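Local coordinates for protein B-agarase (Saccharophagus degradans, PDB 4BQ2) that probably hydrolyses agarose and agaro-oligosaccharides from the chain end, as an exo-acting beta-agarase of glycoside hydrolase family 50, at residues E374-F378 with Y379-L383. Numbering follows the deposited sequence.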
loop_
_atom_site.group_PDB
_atom_site.type_symbol
_atom_site.label_atom_id
_atom_site.label_comp_id
_atom_site.label_asym_id
_atom_site.label_seq_id
_atom_site.Cartn_x
_atom_site.Cartn_y
_atom_site.Cartn_z
ATOM N N GLU A 374 17.503 16.638 -1.443
ATOM C CA GLU A 374 16.697 17.407 -2.362
ATOM C C GLU A 374 15.801 16.443 -3.156
ATOM O O GLU A 374 16.188 15.306 -3.479
ATOM C CB GLU A 374 17.604 18.244 -3.274
ATOM C CG GLU A 374 16.885 18.958 -4.416
ATOM C CD GLU A 374 17.849 19.446 -5.482
ATOM O OE1 GLU A 374 18.159 18.658 -6.417
ATOM O OE2 GLU A 374 18.286 20.618 -5.385
ATOM N N ALA A 375 14.568 16.882 -3.396
ATOM C CA ALA A 375 13.631 16.130 -4.211
ATOM C C ALA A 375 12.959 17.095 -5.208
ATOM O O ALA A 375 13.043 18.318 -5.041
ATOM C CB ALA A 375 12.627 15.404 -3.315
ATOM N N TYR A 376 12.370 16.574 -6.278
ATOM C CA TYR A 376 11.663 17.441 -7.213
ATOM C C TYR A 376 10.309 16.834 -7.513
ATOM O O TYR A 376 10.191 15.615 -7.659
ATOM C CB TYR A 376 12.467 17.667 -8.512
ATOM C CG TYR A 376 11.883 18.731 -9.446
ATOM C CD1 TYR A 376 12.100 20.082 -9.194
ATOM C CD2 TYR A 376 11.122 18.377 -10.564
ATOM C CE1 TYR A 376 11.590 21.069 -10.027
ATOM C CE2 TYR A 376 10.593 19.355 -11.405
ATOM C CZ TYR A 376 10.847 20.709 -11.129
ATOM O OH TYR A 376 10.344 21.719 -11.931
ATOM N N SER A 377 9.282 17.682 -7.539
ATOM C CA SER A 377 7.936 17.249 -7.902
ATOM C C SER A 377 7.615 17.635 -9.342
ATOM O O SER A 377 7.227 18.781 -9.628
ATOM C CB SER A 377 6.874 17.835 -6.941
ATOM O OG SER A 377 5.591 17.406 -7.397
ATOM N N PHE A 378 7.780 16.680 -10.249
ATOM C CA PHE A 378 7.401 16.883 -11.641
ATOM C C PHE A 378 5.887 17.141 -11.795
ATOM O O PHE A 378 5.473 17.984 -12.603
ATOM C CB PHE A 378 7.860 15.709 -12.498
ATOM C CG PHE A 378 9.346 15.684 -12.704
ATOM C CD1 PHE A 378 9.934 16.458 -13.715
ATOM C CD2 PHE A 378 10.163 14.906 -11.881
ATOM C CE1 PHE A 378 11.324 16.439 -13.887
ATOM C CE2 PHE A 378 11.541 14.886 -12.061
ATOM C CZ PHE A 378 12.113 15.655 -13.057
ATOM N N TYR A 379 5.078 16.430 -11.016
ATOM C CA TYR A 379 3.612 16.667 -11.029
ATOM C C TYR A 379 3.291 18.139 -10.708
ATOM O O TYR A 379 2.532 18.795 -11.425
ATOM C CB TYR A 379 2.891 15.708 -10.048
ATOM C CG TYR A 379 1.381 15.828 -10.050
ATOM C CD1 TYR A 379 0.608 15.140 -10.972
ATOM C CD2 TYR A 379 0.722 16.636 -9.118
ATOM C CE1 TYR A 379 -0.776 15.247 -10.981
ATOM C CE2 TYR A 379 -0.666 16.754 -9.120
ATOM C CZ TYR A 379 -1.404 16.058 -10.060
ATOM O OH TYR A 379 -2.774 16.176 -10.058
ATOM N N SER A 380 3.866 18.661 -9.633
ATOM C CA SER A 380 3.651 20.069 -9.263
ATOM C C SER A 380 4.093 21.024 -10.393
ATOM O O SER A 380 3.356 21.975 -10.755
ATOM C CB SER A 380 4.367 20.388 -7.949
ATOM O OG SER A 380 3.986 21.665 -7.466
ATOM N N ALA A 381 5.250 20.726 -10.993
ATOM C CA ALA A 381 5.764 21.508 -12.111
ATOM C C ALA A 381 4.766 21.451 -13.266
ATOM O O ALA A 381 4.488 22.457 -13.886
ATOM C CB ALA A 381 7.162 21.005 -12.529
ATOM N N ASN A 382 4.186 20.283 -13.521
ATOM C CA ASN A 382 3.220 20.160 -14.607
ATOM C C ASN A 382 1.923 20.927 -14.319
ATOM O O ASN A 382 1.277 21.407 -15.250
ATOM C CB ASN A 382 2.953 18.671 -14.950
ATOM C CG ASN A 382 4.155 17.995 -15.612
ATOM O OD1 ASN A 382 4.945 18.654 -16.317
ATOM N ND2 ASN A 382 4.320 16.684 -15.379
ATOM N N LEU A 383 1.529 21.024 -13.044
ATOM C CA LEU A 383 0.403 21.897 -12.710
ATOM C C LEU A 383 0.730 23.346 -13.132
ATOM O O LEU A 383 -0.100 24.014 -13.739
ATOM C CB LEU A 383 0.079 21.862 -11.227
ATOM C CG LEU A 383 -0.377 20.499 -10.673
ATOM C CD1 LEU A 383 -0.734 20.681 -9.214
ATOM C CD2 LEU A 383 -1.561 19.937 -11.456
#
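Ser377 caps the helix that starts just after it: its OG accepts the backbone N-H of Ser380 at 3.1 Å, in a nearly straight bond (161° at the hydrogen). A chi1 of 178° sets OG beside the carbonyl carbon, facing the first turn, where it also lies 3.3 Å from Ser380 CB. The same hydroxyl is hydrogen-bonded to Ser294 OG, so two partners fix its rotation. Backbone bonds carry the turn onward: Ser377 O takes the N-H of Ala381 at 3.1 Å, and Phe378 O that of Asn382 at 2.8 Å. This is a serine N-cap at a strand-to-helix junction, where strand 373-376, an inner strand of a four-stranded antiparallel sheet, leads through Ser377 into helix 378-387. The apolar part of the joint is made by Tyr376 and Ala381. The phenol end of Tyr376 reaches forward to the helix, its OH 3.3 Å and its CZ 4.0 Å from Ala381 CB, the methyl approaching the ring obliquely; the OH itself is hydrogen-bonded to Leu355 O. Across the junction, Tyr376 CD2 lies 3.6 Å above the centre of the ring of Phe378, the first helix residue, while Phe378 CG lies in plane at the edge of the tyrosine, whose ring edge is turned toward the phenylalanine face. The polar ends of the buried first turn bond to other parts of the chain: Ser380 OG pairs with His358 ND1, Tyr379 OH with Trp399 NE1 of helix 394-410, and Asn382 ND2 with the carbonyls of Val723 and Phe207.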